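Local coordinates for metal-dependent hydrolase (PDB 2F6K), which probably catalyses, as a metal-dependent enzyme of the amidohydrolase family, the decarboxylation of aminocarboxymuconate semialdehyde or a related substrate, at residues 229-241 with 252-266. Residues are numbered along the deposited sequence; the frame is centred on the assembly and turned at random.
With MN (manganese (II) ion), chain C.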
loop_
_atom_site.group_PDB
_atom_site.type_symbol
_atom_site.label_atom_id
_atom_site.label_comp_id
_atom_site.label_asym_id
_atom_site.label_seq_id
_atom_site.Cartn_x
_atom_site.Cartn_y
_atom_site.Cartn_z
ATOM N N VAL A 229 -5.646 -19.658 -21.909
ATOM C CA VAL A 229 -5.446 -20.109 -20.540
ATOM C C VAL A 229 -5.662 -21.613 -20.361
ATOM O O VAL A 229 -4.959 -22.264 -19.579
ATOM C CB VAL A 229 -6.343 -19.281 -19.558
ATOM C CG1 VAL A 229 -7.820 -19.583 -19.785
ATOM C CG2 VAL A 229 -5.927 -19.550 -18.121
ATOM N N TYR A 230 -6.615 -22.168 -21.104
ATOM C CA TYR A 230 -6.907 -23.596 -21.024
ATOM C C TYR A 230 -5.759 -24.454 -21.535
ATOM O O TYR A 230 -5.553 -25.558 -21.033
ATOM C CB TYR A 230 -8.184 -23.916 -21.791
ATOM C CG TYR A 230 -9.347 -23.113 -21.281
ATOM C CD1 TYR A 230 -9.827 -23.292 -19.977
ATOM C CD2 TYR A 230 -9.959 -22.149 -22.086
ATOM C CE1 TYR A 230 -10.891 -22.531 -19.490
ATOM C CE2 TYR A 230 -11.018 -21.387 -21.613
ATOM C CZ TYR A 230 -11.484 -21.581 -20.314
ATOM O OH TYR A 230 -12.544 -20.825 -19.853
ATOM N N ASP A 231 -5.018 -23.972 -22.533
ATOM C CA ASP A 231 -3.873 -24.738 -23.027
ATOM C C ASP A 231 -2.775 -24.690 -21.970
ATOM O O ASP A 231 -2.097 -25.688 -21.716
ATOM C CB ASP A 231 -3.331 -24.171 -24.341
ATOM C CG ASP A 231 -4.243 -24.441 -25.512
ATOM O OD1 ASP A 231 -4.846 -25.543 -25.552
ATOM O OD2 ASP A 231 -4.346 -23.560 -26.396
ATOM N N VAL A 232 -2.608 -23.524 -21.351
ATOM C CA VAL A 232 -1.592 -23.359 -20.320
ATOM C C VAL A 232 -1.873 -24.275 -19.121
ATOM O O VAL A 232 -0.951 -24.850 -18.532
ATOM C CB VAL A 232 -1.514 -21.888 -19.847
ATOM C CG1 VAL A 232 -0.417 -21.733 -18.809
ATOM C CG2 VAL A 232 -1.245 -20.976 -21.033
HETATM N N MSE A 233 -3.147 -24.415 -18.765
HETATM C CA MSE A 233 -3.516 -25.272 -17.645
HETATM C C MSE A 233 -3.159 -26.729 -17.929
HETATM O O MSE A 233 -2.982 -27.525 -17.010
HETATM C CB MSE A 233 -5.010 -25.130 -17.338
HETATM C CG MSE A 233 -5.395 -23.762 -16.732
HETATM SE SE MSE A 233 -4.541 -23.396 -15.002
HETATM C CE MSE A 233 -5.643 -24.551 -13.912
ATOM N N HIS A 234 -3.045 -27.074 -19.206
ATOM C CA HIS A 234 -2.685 -28.437 -19.588
ATOM C C HIS A 234 -1.173 -28.582 -19.570
ATOM O O HIS A 234 -0.641 -29.665 -19.339
ATOM C CB HIS A 234 -3.192 -28.753 -21.000
ATOM C CG HIS A 234 -4.650 -29.080 -21.062
ATOM N ND1 HIS A 234 -5.436 -28.771 -22.153
ATOM C CD2 HIS A 234 -5.461 -29.707 -20.178
ATOM C CE1 HIS A 234 -6.669 -29.193 -21.937
ATOM N NE2 HIS A 234 -6.711 -29.764 -20.746
ATOM N N HIS A 235 -0.494 -27.466 -19.806
ATOM C CA HIS A 235 0.958 -27.426 -19.885
ATOM C C HIS A 235 1.726 -27.441 -18.570
ATOM O O HIS A 235 2.793 -28.045 -18.489
ATOM C CB HIS A 235 1.368 -26.202 -20.704
ATOM C CG HIS A 235 2.844 -26.080 -20.922
ATOM N ND1 HIS A 235 3.586 -25.036 -20.409
ATOM C CD2 HIS A 235 3.706 -26.838 -21.639
ATOM C CE1 HIS A 235 4.840 -25.154 -20.808
ATOM N NE2 HIS A 235 4.939 -26.238 -21.556
ATOM N N VAL A 236 1.204 -26.780 -17.544
ATOM C CA VAL A 236 1.896 -26.744 -16.266
ATOM C C VAL A 236 1.557 -27.926 -15.368
ATOM O O VAL A 236 0.786 -28.808 -15.741
ATOM C CB VAL A 236 1.580 -25.452 -15.496
ATOM C CG1 VAL A 236 1.783 -24.242 -16.408
ATOM C CG2 VAL A 236 0.173 -25.501 -14.957
ATOM N N TYR A 237 2.160 -27.940 -14.183
ATOM C CA TYR A 237 1.925 -28.989 -13.205
ATOM C C TYR A 237 1.289 -28.399 -11.950
ATOM O O TYR A 237 1.276 -27.179 -11.759
ATOM C CB TYR A 237 3.237 -29.674 -12.831
ATOM C CG TYR A 237 3.798 -30.549 -13.916
ATOM C CD1 TYR A 237 4.309 -29.995 -15.095
ATOM C CD2 TYR A 237 3.819 -31.935 -13.772
ATOM C CE1 TYR A 237 4.829 -30.804 -16.103
ATOM C CE2 TYR A 237 4.335 -32.753 -14.772
ATOM C CZ TYR A 237 4.840 -32.182 -15.933
ATOM O OH TYR A 237 5.361 -32.998 -16.910
ATOM N N PHE A 238 0.780 -29.274 -11.090
ATOM C CA PHE A 238 0.143 -28.845 -9.855
ATOM C C PHE A 238 0.417 -29.832 -8.736
ATOM O O PHE A 238 0.289 -31.042 -8.937
ATOM C CB PHE A 238 -1.377 -28.781 -10.036
ATOM C CG PHE A 238 -1.833 -27.832 -11.103
ATOM C CD1 PHE A 238 -1.957 -26.470 -10.838
ATOM C CD2 PHE A 238 -2.131 -28.299 -12.380
ATOM C CE1 PHE A 238 -2.372 -25.586 -11.833
ATOM C CE2 PHE A 238 -2.543 -27.431 -13.379
ATOM C CZ PHE A 238 -2.665 -26.071 -13.109
ATOM N N ASP A 239 0.808 -29.346 -7.563
ATOM C CA ASP A 239 0.971 -30.268 -6.450
ATOM C C ASP A 239 -0.406 -30.185 -5.785
ATOM O O ASP A 239 -1.203 -29.319 -6.149
ATOM C CB ASP A 239 2.127 -29.845 -5.529
ATOM C CG ASP A 239 1.779 -28.710 -4.584
ATOM O OD1 ASP A 239 2.710 -27.941 -4.258
ATOM O OD2 ASP A 239 0.618 -28.591 -4.143
ATOM N N VAL A 240 -0.724 -31.072 -4.854
ATOM C CA VAL A 240 -2.046 -31.014 -4.236
ATOM C C VAL A 240 -2.022 -30.925 -2.719
ATOM O O VAL A 240 -2.788 -31.608 -2.032
ATOM C CB VAL A 240 -2.924 -32.232 -4.645
ATOM C CG1 VAL A 240 -3.135 -32.240 -6.145
ATOM C CG2 VAL A 240 -2.277 -33.530 -4.185
ATOM N N ALA A 241 -1.136 -30.089 -2.191
ATOM C CA ALA A 241 -1.058 -29.901 -0.752
ATOM C C ALA A 241 -2.254 -29.036 -0.326
ATOM O O ALA A 241 -2.799 -28.281 -1.135
ATOM C CB ALA A 241 0.256 -29.211 -0.387
ATOM N N LEU A 252 -10.091 -28.525 -10.428
ATOM C CA LEU A 252 -8.817 -28.473 -11.131
ATOM C C LEU A 252 -8.643 -29.579 -12.172
ATOM O O LEU A 252 -7.982 -29.380 -13.194
ATOM C CB LEU A 252 -7.666 -28.554 -10.124
ATOM C CG LEU A 252 -6.263 -28.685 -10.730
ATOM C CD1 LEU A 252 -5.867 -27.380 -11.400
ATOM C CD2 LEU A 252 -5.262 -29.051 -9.645
HETATM N N MSE A 253 -9.234 -30.741 -11.918
HETATM C CA MSE A 253 -9.095 -31.864 -12.836
HETATM C C MSE A 253 -9.848 -31.700 -14.149
HETATM O O MSE A 253 -9.631 -32.465 -15.092
HETATM C CB MSE A 253 -9.488 -33.167 -12.133
HETATM C CG MSE A 253 -8.569 -33.475 -10.954
HETATM SE SE MSE A 253 -8.925 -35.126 -10.018
HETATM C CE MSE A 253 -10.746 -34.758 -9.517
ATOM N N SER A 254 -10.721 -30.704 -14.222
ATOM C CA SER A 254 -11.438 -30.459 -15.463
ATOM C C SER A 254 -10.597 -29.505 -16.324
ATOM O O SER A 254 -10.960 -29.195 -17.463
ATOM C CB SER A 254 -12.802 -29.826 -15.181
ATOM O OG SER A 254 -12.657 -28.483 -14.756
ATOM N N LEU A 255 -9.472 -29.049 -15.769
ATOM C CA LEU A 255 -8.577 -28.122 -16.466
ATOM C C LEU A 255 -7.151 -28.653 -16.602
ATOM O O LEU A 255 -6.484 -28.403 -17.602
ATOM C CB LEU A 255 -8.522 -26.788 -15.724
ATOM C CG LEU A 255 -9.769 -25.912 -15.667
ATOM C CD1 LEU A 255 -9.638 -24.931 -14.507
ATOM C CD2 LEU A 255 -9.945 -25.174 -16.978
ATOM N N ALA A 256 -6.689 -29.380 -15.590
ATOM C CA ALA A 256 -5.338 -29.924 -15.584
ATOM C C ALA A 256 -5.224 -31.274 -16.268
ATOM O O ALA A 256 -6.197 -32.009 -16.400
ATOM C CB ALA A 256 -4.835 -30.041 -14.153
ATOM N N GLN A 257 -4.013 -31.595 -16.700
ATOM C CA GLN A 257 -3.742 -32.862 -17.349
ATOM C C GLN A 257 -3.589 -33.886 -16.220
ATOM O O GLN A 257 -2.968 -33.606 -15.194
ATOM C CB GLN A 257 -2.441 -32.756 -18.155
ATOM C CG GLN A 257 -2.490 -33.398 -19.530
ATOM C CD GLN A 257 -1.175 -33.264 -20.280
ATOM O OE1 GLN A 257 -0.740 -32.158 -20.605
ATOM N NE2 GLN A 257 -0.530 -34.396 -20.552
ATOM N N PRO A 258 -4.169 -35.081 -16.390
ATOM C CA PRO A 258 -4.100 -36.153 -15.392
ATOM C C PRO A 258 -2.698 -36.515 -14.937
ATOM O O PRO A 258 -2.482 -36.798 -13.761
ATOM C CB PRO A 258 -4.786 -37.317 -16.097
ATOM C CG PRO A 258 -5.856 -36.620 -16.872
ATOM C CD PRO A 258 -5.096 -35.442 -17.476
ATOM N N GLU A 259 -1.746 -36.503 -15.865
ATOM C CA GLU A 259 -0.363 -36.858 -15.560
ATOM C C GLU A 259 0.435 -35.719 -14.917
ATOM O O GLU A 259 1.585 -35.915 -14.508
ATOM C CB GLU A 259 0.355 -37.309 -16.837
ATOM C CG GLU A 259 -0.423 -38.271 -17.744
ATOM C CD GLU A 259 -1.675 -37.639 -18.360
ATOM O OE1 GLU A 259 -1.690 -36.400 -18.566
ATOM O OE2 GLU A 259 -2.637 -38.390 -18.653
ATOM N N HIS A 260 -0.163 -34.533 -14.817
ATOM C CA HIS A 260 0.543 -33.391 -14.237
ATOM C C HIS A 260 0.147 -33.044 -12.804
ATOM O O HIS A 260 0.432 -31.941 -12.329
ATOM C CB HIS A 260 0.373 -32.149 -15.125
ATOM C CG HIS A 260 1.123 -32.222 -16.420
ATOM N ND1 HIS A 260 1.193 -31.161 -17.301
ATOM C CD2 HIS A 260 1.836 -33.226 -16.986
ATOM C CE1 HIS A 260 1.917 -31.509 -18.351
ATOM N NE2 HIS A 260 2.318 -32.757 -18.184
ATOM N N LEU A 261 -0.498 -33.978 -12.114
ATOM C CA LEU A 261 -0.914 -33.750 -10.736
ATOM C C LEU A 261 0.061 -34.438 -9.792
ATOM O O LEU A 261 0.268 -35.646 -9.873
ATOM C CB LEU A 261 -2.335 -34.274 -10.528
ATOM C CG LEU A 261 -3.379 -33.597 -11.424
ATOM C CD1 LEU A 261 -4.695 -34.348 -11.313
ATOM C CD2 LEU A 261 -3.538 -32.131 -11.030
ATOM N N LEU A 262 0.660 -33.666 -8.894
ATOM C CA LEU A 262 1.646 -34.208 -7.970
ATOM C C LEU A 262 1.228 -34.112 -6.512
ATOM O O LEU A 262 0.646 -33.119 -6.088
ATOM C CB LEU A 262 2.963 -33.464 -8.161
ATOM C CG LEU A 262 3.497 -33.428 -9.594
ATOM C CD1 LEU A 262 4.615 -32.398 -9.689
ATOM C CD2 LEU A 262 3.999 -34.810 -9.987
ATOM N N TYR A 263 1.539 -35.147 -5.742
ATOM C CA TYR A 263 1.216 -35.164 -4.326
ATOM C C TYR A 263 2.131 -34.210 -3.567
ATOM O O TYR A 263 3.281 -34.003 -3.962
ATOM C CB TYR A 263 1.407 -36.567 -3.750
ATOM C CG TYR A 263 1.331 -36.591 -2.242
ATOM C CD1 TYR A 263 0.144 -36.274 -1.580
ATOM C CD2 TYR A 263 2.445 -36.901 -1.476
ATOM C CE1 TYR A 263 0.077 -36.267 -0.187
ATOM C CE2 TYR A 263 2.385 -36.899 -0.090
ATOM C CZ TYR A 263 1.202 -36.583 0.546
ATOM O OH TYR A 263 1.138 -36.601 1.917
ATOM N N GLY A 264 1.616 -33.653 -2.470
ATOM C CA GLY A 264 2.384 -32.749 -1.626
ATOM C C GLY A 264 1.834 -32.803 -0.203
ATOM O O GLY A 264 0.618 -32.883 -0.013
ATOM N N SER A 265 2.706 -32.761 0.803
ATOM C CA SER A 265 2.235 -32.820 2.188
ATOM C C SER A 265 2.322 -31.475 2.913
ATOM O O SER A 265 1.512 -31.178 3.790
ATOM C CB SER A 265 3.019 -33.873 2.977
ATOM O OG SER A 265 4.331 -33.430 3.235
ATOM N N ASP A 266 3.314 -30.679 2.533
ATOM C CA ASP A 266 3.553 -29.354 3.099
ATOM C C ASP A 266 4.035 -29.357 4.542
ATOM O O ASP A 266 3.807 -28.388 5.264
ATOM C CB ASP A 266 2.300 -28.481 3.000
ATOM C CG ASP A 266 2.629 -27.013 2.797
ATOM O OD1 ASP A 266 3.820 -26.642 2.890
ATOM O OD2 ASP A 266 1.696 -26.229 2.539
HETATM MN MN MN C . 4.662 -24.879 1.500
HETATM O O HOH W 1 -7.611 -26.651 -19.223
HETATM O O HOH W 2 -2.004 -29.823 -16.203
HETATM O O HOH W 3 -8.822 -30.830 -18.847
HETATM O O HOH W 4 2.761 -24.038 1.667
HETATM O O HOH W 5 5.152 -23.760 3.454
#
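Tyr-237 and His-260 lie face to face, ring centroids 3.7 Å apart and planes 16° from parallel. Followed outward, His-260 shows why a flat, polar ring suits its place: CB sits over the tyrosine ring in a CH-pi contact; CG, anti to the carbonyl carbon (chi1 -71°), lays the imidazole along that ring; ND1 donates to Val-236 O (2.9 Å); CD2 rests against Tyr-237 CZ (3.4 Å); CE1 lies near the carbonyl oxygens of His-234 and His-235; NE2 is 3.3 Å from Tyr-237 OH. The ND1 bond is bent, 137° at the hydrogen, and ties the loop before strand 261-262 to the end of helix 229-235. An alanine in place of Tyr-237 would probably leave the imidazole without its stacking partner, free to tilt off Val-236 O.

Beyond the stack the strands run parallel: Phe-238 N donates to His-260 O (3.0 Å), and Leu-262 N to Phe-238 O (2.7 Å). On the side of Phe-238 and Leu-261, Leu-252 CD1 lies over the phenyl face in a CH-pi contact, while small Ala-256 sets its CB against Phe-238 CE2. Asp-239 points to the other side, where OD2 accepts from Ala-241 N in an Asx turn and OD1 is hydrogen-bonded to His-7 ND1.

At the C-terminal end of the TIM barrel, Asp-266, in the loop after strand 261-262, binds manganese through OD1 (2.4 Å), while Asp-239 probably orients and polarises the metal ligand His-7 from the second shell.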